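Local structure of nucleoside phosphorylase, putative (Trypanosoma brucei, 3BJE) at residues 193-198 / 277-282; 205-210 / 298-303; 235-240 / 336-341. The protein acts as a homodimeric uridine phosphorylase, which uses phosphate to split uridine into uracil and ribose 1-phosphate. All blocks are in the same frame, centred on the assembly; numbering follows the deposited sequence.

Interaction 1: 193-198 / 277-282; sequences RIVREQ and LKFNLS
The phenyl ring of Phe279 turns its edge to Ile194 of segment 193-198. Ile194 CB lies in the ring plane, and Ile194 CG2 meets the rim close to that plane, 3.7 Å from Phe279 CE1. Val195 CG2 approaches the ring obliquely and lies 4.0 Å from Phe279 CZ. With CG1 of Ile194 beside its own backbone N (chi1 -69°), CG2 is the branch that points at the strand, and it also touches Leu277. The two methyls of Leu277 divide the work: CD1 stands 3.9 Å from Val195 CG2, whereas CD2 rests against the CB and OE1 of Gln198, with OE1 at 3.6 Å.

Gln198 shows how a polar side chain can close the margin of such an apolar seam. Its chain is extended beyond CG (chi2 179°), and OE1 accepts a hydrogen bond of 2.8 Å from water 1, which in turn accepts from Lys278 N at 3.1 Å. One water thus joins the Gln198 side chain to the backbone of Lys278. On the helix's exposed surface, Arg193 forms salt bridges with Glu197 and Glu190.

Strand 279-281 pairs antiparallel with strand 284-292, whose Val288 also touches Phe279, and Ile191 extends the contact one turn back along helix 186-198. Val195 reaches across to Ile168, so the helix packs against both strand 279-281 and strand 161-169.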
loop_
_atom_site.group_PDB
_atom_site.type_symbol
_atom_site.label_atom_id
_atom_site.label_comp_id
_atom_site.label_asym_id
_atom_site.label_seq_id
_atom_site.Cartn_x
_atom_site.Cartn_y
_atom_site.Cartn_z
ATOM N N ARG A 193 -9.694 -11.154 21.151
ATOM C CA ARG A 193 -10.759 -10.874 22.118
ATOM C C ARG A 193 -10.470 -9.568 22.857
ATOM O O ARG A 193 -11.348 -8.716 22.985
ATOM C CB ARG A 193 -10.924 -12.029 23.132
ATOM C CG ARG A 193 -12.015 -11.792 24.169
ATOM C CD ARG A 193 -12.029 -12.876 25.228
ATOM N NE ARG A 193 -10.966 -12.734 26.226
ATOM C CZ ARG A 193 -11.062 -12.011 27.345
ATOM N NH1 ARG A 193 -12.152 -11.298 27.611
ATOM N NH2 ARG A 193 -10.041 -11.974 28.196
ATOM N N ILE A 194 -9.252 -9.418 23.363
ATOM C CA ILE A 194 -8.894 -8.239 24.130
ATOM C C ILE A 194 -8.951 -6.993 23.255
ATOM O O ILE A 194 -9.530 -5.984 23.636
ATOM C CB ILE A 194 -7.500 -8.403 24.795
ATOM C CG1 ILE A 194 -7.559 -9.461 25.895
ATOM C CG2 ILE A 194 -6.989 -7.086 25.377
ATOM C CD1 ILE A 194 -8.348 -9.046 27.142
ATOM N N VAL A 195 -8.383 -7.067 22.060
ATOM C CA VAL A 195 -8.401 -5.910 21.161
ATOM C C VAL A 195 -9.838 -5.520 20.774
ATOM O O VAL A 195 -10.182 -4.335 20.751
ATOM C CB VAL A 195 -7.557 -6.171 19.876
ATOM C CG1 VAL A 195 -7.730 -5.020 18.881
ATOM C CG2 VAL A 195 -6.084 -6.328 20.235
ATOM N N ARG A 196 -10.678 -6.499 20.456
ATOM C CA ARG A 196 -12.071 -6.221 20.103
ATOM C C ARG A 196 -12.895 -5.660 21.269
ATOM O O ARG A 196 -13.814 -4.864 21.043
ATOM C CB ARG A 196 -12.733 -7.489 19.562
ATOM C CG ARG A 196 -12.180 -7.931 18.215
ATOM C CD ARG A 196 -12.889 -7.243 17.079
ATOM N NE ARG A 196 -14.293 -7.654 17.055
ATOM C CZ ARG A 196 -15.195 -7.184 16.198
ATOM N NH1 ARG A 196 -14.843 -6.308 15.269
ATOM N NH2 ARG A 196 -16.453 -7.616 16.259
ATOM N N GLU A 197 -12.596 -6.076 22.497
ATOM C CA GLU A 197 -13.405 -5.678 23.652
ATOM C C GLU A 197 -12.959 -4.359 24.249
ATOM O O GLU A 197 -13.782 -3.589 24.744
ATOM C CB GLU A 197 -13.405 -6.781 24.722
ATOM C CG GLU A 197 -14.215 -7.995 24.268
ATOM C CD GLU A 197 -14.235 -9.162 25.257
ATOM O OE1 GLU A 197 -13.550 -9.114 26.302
ATOM O OE2 GLU A 197 -14.949 -10.148 24.964
ATOM N N GLN A 198 -11.662 -4.088 24.145
ATOM C CA GLN A 198 -11.022 -2.991 24.862
ATOM C C GLN A 198 -10.438 -1.888 23.977
ATOM O O GLN A 198 -9.672 -1.057 24.473
ATOM C CB GLN A 198 -9.917 -3.544 25.757
ATOM C CG GLN A 198 -10.438 -4.476 26.850
ATOM C CD GLN A 198 -9.339 -5.032 27.720
ATOM O OE1 GLN A 198 -8.250 -4.455 27.807
ATOM N NE2 GLN A 198 -9.611 -6.168 28.369
ATOM N N LEU A 277 -3.189 -2.138 26.654
ATOM C CA LEU A 277 -3.485 -3.564 26.603
ATOM C C LEU A 277 -2.375 -4.414 27.212
ATOM O O LEU A 277 -1.179 -4.109 27.085
ATOM C CB LEU A 277 -3.772 -4.040 25.170
ATOM C CG LEU A 277 -4.823 -3.267 24.369
ATOM C CD1 LEU A 277 -5.035 -3.897 23.041
ATOM C CD2 LEU A 277 -6.145 -3.224 25.138
ATOM N N LYS A 278 -2.803 -5.498 27.855
ATOM C CA LYS A 278 -1.926 -6.532 28.329
ATOM C C LYS A 278 -2.561 -7.849 27.921
ATOM O O LYS A 278 -3.736 -8.093 28.206
ATOM C CB LYS A 278 -1.777 -6.439 29.846
ATOM C CG LYS A 278 -1.032 -5.199 30.291
ATOM C CD LYS A 278 -0.819 -5.165 31.793
ATOM C CE LYS A 278 0.120 -4.025 32.173
ATOM N NZ LYS A 278 1.460 -4.147 31.504
ATOM N N PHE A 279 -1.799 -8.680 27.219
ATOM C CA PHE A 279 -2.279 -9.971 26.790
ATOM C C PHE A 279 -1.687 -11.016 27.703
ATOM O O PHE A 279 -0.473 -11.170 27.753
ATOM C CB PHE A 279 -1.855 -10.244 25.345
ATOM C CG PHE A 279 -2.231 -9.140 24.379
ATOM C CD1 PHE A 279 -3.549 -8.716 24.275
ATOM C CD2 PHE A 279 -1.267 -8.526 23.591
ATOM C CE1 PHE A 279 -3.901 -7.714 23.422
ATOM C CE2 PHE A 279 -1.620 -7.508 22.706
ATOM C CZ PHE A 279 -2.942 -7.108 22.620
ATOM N N ASN A 280 -2.550 -11.724 28.423
ATOM C CA ASN A 280 -2.124 -12.827 29.288
ATOM C C ASN A 280 -2.052 -14.090 28.451
ATOM O O ASN A 280 -3.042 -14.806 28.290
ATOM C CB ASN A 280 -3.102 -12.982 30.440
ATOM C CG ASN A 280 -3.091 -11.783 31.366
ATOM O OD1 ASN A 280 -2.028 -11.308 31.772
ATOM N ND2 ASN A 280 -4.274 -11.276 31.696
ATOM N N LEU A 281 -0.876 -14.347 27.893
ATOM C CA LEU A 281 -0.704 -15.419 26.922
ATOM C C LEU A 281 0.019 -16.634 27.514
ATOM O O LEU A 281 0.531 -16.592 28.640
ATOM C CB LEU A 281 0.009 -14.877 25.683
ATOM C CG LEU A 281 -0.713 -13.690 25.035
ATOM C CD1 LEU A 281 -0.002 -13.253 23.756
ATOM C CD2 LEU A 281 -2.158 -14.050 24.706
ATOM N N SER A 282 0.045 -17.718 26.744
ATOM C CA SER A 282 0.503 -19.020 27.252
ATOM C C SER A 282 1.886 -18.957 27.865
ATOM O O SER A 282 2.138 -19.597 28.879
ATOM C CB SER A 282 0.485 -20.081 26.151
ATOM O OG SER A 282 1.428 -19.785 25.136
HETATM O O HOH W 1 -5.776 -5.581 28.543
#

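Interaction 2: 205-210 / 298-303; sequences DIYTSM and ICYLSD
Ser209 and Tyr300 bring their CA atoms within 5.4 Å of each other where strand 207-210 crosses helix 298-303, the axes approaching to 7.0 Å with their N-to-C directions 70° apart. So close a crossing suits a small residue, and Ser209 fills it. Its OG sits 3.4 Å from Cys299 CB and 3.1 Å from Tyr300 N, but the latter pair has poor geometry and is packing, not a hydrogen bond.

Beside the serine the two tyrosines form an offset edge-to-face pair. The edge of Tyr207 is directed at the face of Tyr300, with ring centroids 5.7 Å apart and planes at 74°. Tyr207 sets CG between its backbone N and carbonyl carbon (chi1 64°), which carries the ring over to the helix and CE1 to 4.1 Å from Tyr300 CB. Both phenols are secured elsewhere: Tyr207 OH bonds to Asp171 and Ser296, and Tyr300 OH to the carbonyl of Tyr177. These bonds should limit how far either ring can swing.

Water completes the polar part. Water 2 donates to Met210 O and Cys299 O, at 2.8 Å to each, and water 3 joins Met210 O to Asp303 OD1, the second bond being weak.

Tyr207 lies near the calcium site, its side chain about 10 Å from that of the metal ligand Asp98. Strand 207-210 runs antiparallel to strand 161-169, while Thr208 and Met210 touch helix 186-198. Helix 295-305 rests on helix 97-112 and strand 308-318 through Ile298 and Ser302, and its Leu301 packs on Phe261 of the second subunit.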
loop_
_atom_site.group_PDB
_atom_site.type_symbol
_atom_site.label_atom_id
_atom_site.label_comp_id
_atom_site.label_asym_id
_atom_site.label_seq_id
_atom_site.Cartn_x
_atom_site.Cartn_y
_atom_site.Cartn_z
ATOM N N ASP A 205 -13.131 -5.821 11.569
ATOM C CA ASP A 205 -12.905 -7.278 11.563
ATOM C C ASP A 205 -11.387 -7.535 11.494
ATOM O O ASP A 205 -10.854 -8.010 10.490
ATOM C CB ASP A 205 -13.647 -7.948 10.395
ATOM C CG ASP A 205 -13.564 -9.456 10.427
ATOM O OD1 ASP A 205 -13.126 -10.046 11.437
ATOM O OD2 ASP A 205 -13.955 -10.077 9.424
ATOM N N ILE A 206 -10.687 -7.202 12.576
ATOM C CA ILE A 206 -9.234 -7.400 12.651
ATOM C C ILE A 206 -8.850 -8.875 12.571
ATOM O O ILE A 206 -9.652 -9.763 12.884
ATOM C CB ILE A 206 -8.626 -6.775 13.917
ATOM C CG1 ILE A 206 -9.224 -7.411 15.178
ATOM C CG2 ILE A 206 -8.883 -5.281 13.932
ATOM C CD1 ILE A 206 -8.433 -7.139 16.436
ATOM N N TYR A 207 -7.630 -9.133 12.121
ATOM C CA TYR A 207 -7.087 -10.464 12.178
ATOM C C TYR A 207 -5.792 -10.477 12.991
ATOM O O TYR A 207 -5.348 -9.438 13.475
ATOM C CB TYR A 207 -6.880 -11.041 10.795
ATOM C CG TYR A 207 -5.873 -10.361 9.906
ATOM C CD1 TYR A 207 -4.580 -10.864 9.774
ATOM C CD2 TYR A 207 -6.217 -9.239 9.160
ATOM C CE1 TYR A 207 -3.654 -10.252 8.947
ATOM C CE2 TYR A 207 -5.296 -8.617 8.322
ATOM C CZ TYR A 207 -4.011 -9.141 8.214
ATOM O OH TYR A 207 -3.088 -8.590 7.344
ATOM N N THR A 208 -5.239 -11.675 13.199
ATOM C CA THR A 208 -3.994 -11.830 13.920
ATOM C C THR A 208 -3.054 -12.754 13.168
ATOM O O THR A 208 -3.469 -13.502 12.276
ATOM C CB THR A 208 -4.241 -12.411 15.325
ATOM O OG1 THR A 208 -4.905 -13.669 15.209
ATOM C CG2 THR A 208 -5.108 -11.457 16.204
ATOM N N SER A 209 -1.793 -12.714 13.561
ATOM C CA SER A 209 -0.801 -13.703 13.122
ATOM C C SER A 209 0.352 -13.757 14.131
ATOM O O SER A 209 0.263 -13.231 15.250
ATOM C CB SER A 209 -0.297 -13.371 11.710
ATOM O OG SER A 209 0.416 -14.458 11.126
ATOM N N MET A 210 1.428 -14.422 13.736
ATOM C CA MET A 210 2.589 -14.550 14.599
ATOM C C MET A 210 3.804 -14.787 13.715
ATOM O O MET A 210 3.725 -15.518 12.727
ATOM C CB MET A 210 2.406 -15.721 15.563
ATOM C CG MET A 210 3.429 -15.760 16.696
ATOM S SD MET A 210 3.317 -17.228 17.759
ATOM C CE MET A 210 3.674 -18.521 16.591
ATOM N N ILE A 298 2.872 -9.948 6.230
ATOM C CA ILE A 298 4.088 -10.743 6.105
ATOM C C ILE A 298 3.944 -12.008 6.904
ATOM O O ILE A 298 4.251 -13.099 6.428
ATOM C CB ILE A 298 5.318 -9.972 6.624
ATOM C CG1 ILE A 298 5.665 -8.854 5.665
ATOM C CG2 ILE A 298 6.527 -10.900 6.821
ATOM C CD1 ILE A 298 6.713 -7.889 6.232
ATOM N N CYS A 299 3.545 -11.868 8.171
ATOM C CA CYS A 299 3.394 -13.030 9.036
ATOM C C CYS A 299 2.300 -13.994 8.545
ATOM O O CYS A 299 2.486 -15.213 8.494
ATOM C CB CYS A 299 3.113 -12.582 10.464
ATOM S SG CYS A 299 4.557 -11.825 11.254
ATOM N N TYR A 300 1.140 -13.442 8.236
ATOM C CA TYR A 300 -0.005 -14.267 7.849
ATOM C C TYR A 300 0.202 -15.010 6.536
ATOM O O TYR A 300 -0.026 -16.222 6.446
ATOM C CB TYR A 300 -1.272 -13.415 7.763
ATOM C CG TYR A 300 -2.511 -14.245 7.508
ATOM C CD1 TYR A 300 -3.296 -14.719 8.550
ATOM C CD2 TYR A 300 -2.880 -14.582 6.214
ATOM C CE1 TYR A 300 -4.415 -15.506 8.302
ATOM C CE2 TYR A 300 -4.001 -15.358 5.948
ATOM C CZ TYR A 300 -4.759 -15.831 7.002
ATOM O OH TYR A 300 -5.868 -16.605 6.766
ATOM N N LEU A 301 0.596 -14.278 5.508
ATOM C CA LEU A 301 0.744 -14.875 4.186
ATOM C C LEU A 301 1.959 -15.827 4.164
ATOM O O LEU A 301 1.874 -16.890 3.550
ATOM C CB LEU A 301 0.900 -13.780 3.150
ATOM C CG LEU A 301 -0.345 -12.892 2.951
ATOM C CD1 LEU A 301 -0.066 -11.786 1.944
ATOM C CD2 LEU A 301 -1.535 -13.697 2.439
ATOM N N SER A 302 3.049 -15.482 4.870
ATOM C CA SER A 302 4.211 -16.388 4.939
ATOM C C SER A 302 3.823 -17.684 5.644
ATOM O O SER A 302 4.145 -18.792 5.162
ATOM C CB SER A 302 5.419 -15.730 5.615
ATOM O OG SER A 302 5.877 -14.624 4.865
ATOM N N ASP A 303 3.137 -17.562 6.781
ATOM C CA ASP A 303 2.732 -18.743 7.518
ATOM C C ASP A 303 1.814 -19.611 6.664
ATOM O O ASP A 303 1.927 -20.836 6.677
ATOM C CB ASP A 303 2.068 -18.378 8.846
ATOM C CG ASP A 303 1.424 -19.570 9.503
ATOM O OD1 ASP A 303 2.148 -20.331 10.196
ATOM O OD2 ASP A 303 0.209 -19.775 9.294
HETATM O O HOH W 2 4.667 -15.951 10.102
HETATM O O HOH W 3 2.604 -18.014 12.635
#

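Interaction 3: 235-240 / 336-341; sequences DKQQYV and KRCIKI
Arg337 and Gln237 carry the hydrogen bonding of this contact. Arg337 NE donates to Gln237 OE1 over 2.9 Å, nearly straight at 162°, with the oxygen close to the guanidinium plane; NH2 adds a weak second bond to the same atom. The amide and guanidinium planes are only 23° apart, so the two flat groups meet almost side by side. A turn about CB-CG (chi2 59°) brings Gln237 OE1 round to Arg337 NE, while Gln237 NE2 donates to Gln238 O at 3.0 Å and also to Leu159 O. With both ends of the amide engaged, its rotation is well defined.

Other polar contacts are not direct side-chain bonds. Two waters sit at the guanidinium edge: water 4 accepts from Arg337 NH1 at 3.1 Å and donates to Asp235 OD1, and water 5 accepts from Arg337 NH2 at 2.8 Å. The carboxylate of Asp235 is therefore bridged to the arginine by water 4, while its OD1 packs along the aliphatic CG and CD. Separately, Lys236 O lies over one face of the guanidinium, 3.2 Å above the plane, and is too badly angled to count as a hydrogen bond to NE.

Van der Waals contacts complete the interface: Cys338 SG lies against the amide carbon CD of Gln237 at 3.5 Å, and Ile341 CD1 is 3.9 Å from Gln237 CG.

Together these contacts fasten the chain entering strand 239-246 to the long C-terminal helix 329-348, with helix 213-228 alongside. Helices covering a central sheet in this way are characteristic of the alpha/beta fold of the nucleoside phosphorylase family.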
loop_
_atom_site.group_PDB
_atom_site.type_symbol
_atom_site.label_atom_id
_atom_site.label_comp_id
_atom_site.label_asym_id
_atom_site.label_seq_id
_atom_site.Cartn_x
_atom_site.Cartn_y
_atom_site.Cartn_z
ATOM N N ASP A 235 27.625 1.715 21.141
ATOM C CA ASP A 235 27.361 0.724 20.091
ATOM C C ASP A 235 26.365 -0.349 20.552
ATOM O O ASP A 235 26.155 -1.332 19.847
ATOM C CB ASP A 235 28.686 0.082 19.619
ATOM C CG ASP A 235 28.514 -0.856 18.398
ATOM O OD1 ASP A 235 27.756 -0.521 17.452
ATOM O OD2 ASP A 235 29.152 -1.938 18.383
ATOM N N LYS A 236 25.753 -0.184 21.726
ATOM C CA LYS A 236 24.721 -1.137 22.174
ATOM C C LYS A 236 23.401 -0.920 21.416
ATOM O O LYS A 236 23.095 0.195 20.989
ATOM C CB LYS A 236 24.446 -1.017 23.670
ATOM C CG LYS A 236 25.668 -1.236 24.554
ATOM C CD LYS A 236 26.048 -2.704 24.706
ATOM C CE LYS A 236 27.237 -2.846 25.657
ATOM N NZ LYS A 236 27.713 -4.254 25.812
ATOM N N GLN A 237 22.621 -1.984 21.282
ATOM C CA GLN A 237 21.309 -1.893 20.640
ATOM C C GLN A 237 20.263 -2.444 21.579
ATOM O O GLN A 237 20.306 -3.617 21.934
ATOM C CB GLN A 237 21.257 -2.659 19.310
ATOM C CG GLN A 237 19.913 -2.558 18.577
ATOM C CD GLN A 237 19.533 -1.126 18.252
ATOM O OE1 GLN A 237 20.321 -0.387 17.652
ATOM N NE2 GLN A 237 18.314 -0.725 18.633
ATOM N N GLN A 238 19.337 -1.588 22.002
ATOM C CA GLN A 238 18.241 -2.016 22.848
ATOM C C GLN A 238 17.176 -2.659 21.963
ATOM O O GLN A 238 16.985 -2.252 20.817
ATOM C CB GLN A 238 17.662 -0.833 23.632
ATOM C CG GLN A 238 18.651 -0.235 24.647
ATOM C CD GLN A 238 18.095 0.969 25.410
ATOM O OE1 GLN A 238 17.668 1.963 24.811
ATOM N NE2 GLN A 238 18.115 0.890 26.741
ATOM N N TYR A 239 16.508 -3.670 22.507
ATOM C CA TYR A 239 15.393 -4.309 21.830
ATOM C C TYR A 239 14.281 -4.710 22.788
ATOM O O TYR A 239 14.487 -4.824 24.004
ATOM C CB TYR A 239 15.857 -5.522 21.018
ATOM C CG TYR A 239 16.245 -6.737 21.823
ATOM C CD1 TYR A 239 15.369 -7.814 21.971
ATOM C CD2 TYR A 239 17.491 -6.826 22.402
ATOM C CE1 TYR A 239 15.735 -8.948 22.701
ATOM C CE2 TYR A 239 17.871 -7.953 23.143
ATOM C CZ TYR A 239 16.989 -9.010 23.283
ATOM O OH TYR A 239 17.372 -10.127 24.005
ATOM N N VAL A 240 13.104 -4.901 22.201
ATOM C CA VAL A 240 11.907 -5.348 22.898
ATOM C C VAL A 240 11.195 -6.383 22.024
ATOM O O VAL A 240 11.367 -6.387 20.806
ATOM C CB VAL A 240 10.951 -4.157 23.211
ATOM C CG1 VAL A 240 11.627 -3.152 24.142
ATOM C CG2 VAL A 240 10.466 -3.452 21.940
ATOM N N LYS A 336 22.324 0.928 11.148
ATOM C CA LYS A 336 23.551 0.190 10.843
ATOM C C LYS A 336 23.735 -1.002 11.795
ATOM O O LYS A 336 24.062 -2.098 11.355
ATOM C CB LYS A 336 24.774 1.118 10.855
ATOM C CG LYS A 336 24.777 2.078 9.674
ATOM C CD LYS A 336 26.034 2.920 9.582
ATOM C CE LYS A 336 25.778 4.205 8.770
ATOM N NZ LYS A 336 25.043 3.969 7.485
ATOM N N ARG A 337 23.473 -0.800 13.083
ATOM C CA ARG A 337 23.571 -1.898 14.055
ATOM C C ARG A 337 22.543 -2.974 13.748
ATOM O O ARG A 337 22.826 -4.159 13.816
ATOM C CB ARG A 337 23.341 -1.401 15.484
ATOM C CG ARG A 337 24.397 -0.437 15.985
ATOM C CD ARG A 337 24.204 -0.168 17.469
ATOM N NE ARG A 337 23.038 0.676 17.722
ATOM C CZ ARG A 337 23.059 2.006 17.761
ATOM N NH1 ARG A 337 24.183 2.697 17.583
ATOM N NH2 ARG A 337 21.934 2.663 18.001
ATOM N N CYS A 338 21.329 -2.548 13.420
ATOM C CA CYS A 338 20.228 -3.478 13.251
ATOM C C CYS A 338 20.355 -4.267 11.954
ATOM O O CYS A 338 19.913 -5.413 11.893
ATOM C CB CYS A 338 18.895 -2.740 13.318
ATOM S SG CYS A 338 18.591 -2.098 14.984
ATOM N N ILE A 339 20.935 -3.651 10.923
ATOM C CA ILE A 339 21.190 -4.367 9.672
ATOM C C ILE A 339 22.088 -5.567 9.954
ATOM O O ILE A 339 21.794 -6.679 9.524
ATOM C CB ILE A 339 21.815 -3.480 8.585
ATOM C CG1 ILE A 339 20.789 -2.467 8.068
ATOM C CG2 ILE A 339 22.334 -4.335 7.401
ATOM C CD1 ILE A 339 21.405 -1.325 7.280
ATOM N N LYS A 340 23.179 -5.344 10.684
ATOM C CA LYS A 340 24.094 -6.433 11.000
ATOM C C LYS A 340 23.405 -7.505 11.837
ATOM O O LYS A 340 23.561 -8.696 11.593
ATOM C CB LYS A 340 25.330 -5.922 11.745
ATOM C CG LYS A 340 26.384 -6.992 11.881
ATOM C CD LYS A 340 27.633 -6.488 12.586
ATOM C CE LYS A 340 28.664 -7.607 12.742
ATOM N NZ LYS A 340 28.081 -8.802 13.416
ATOM N N ILE A 341 22.646 -7.073 12.832
ATOM C CA ILE A 341 21.896 -7.995 13.677
ATOM C C ILE A 341 20.944 -8.870 12.842
ATOM O O ILE A 341 20.857 -10.079 13.065
ATOM C CB ILE A 341 21.101 -7.218 14.767
ATOM C CG1 ILE A 341 22.053 -6.731 15.863
ATOM C CG2 ILE A 341 19.972 -8.062 15.346
ATOM C CD1 ILE A 341 21.481 -5.633 16.743
HETATM O O HOH W 4 26.977 1.748 16.711
HETATM O O HOH W 5 19.359 2.644 19.065
#

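The three contacts join helices to different parts of the sheet framework. Interactions 1 and 2 are mostly buried and adjoin directly: helix 186-198 and strand 207-210 follow each other in the chain, and Val195 CG1 lies 3.3 Å from Ile206 CD1. Interaction 3 is only partly buried, about 25 Å from interaction 2 between centres and on the opposite side of the chain's centre. Water bridges all three, but the direct contacts differ. Interaction 1 relies on aliphatic and phenyl packing; interaction 2, nearest the chain's centre, on a tight serine crossing and paired tyrosines; interaction 3 on one good and one weak hydrogen bond from an arginine to a glutamine.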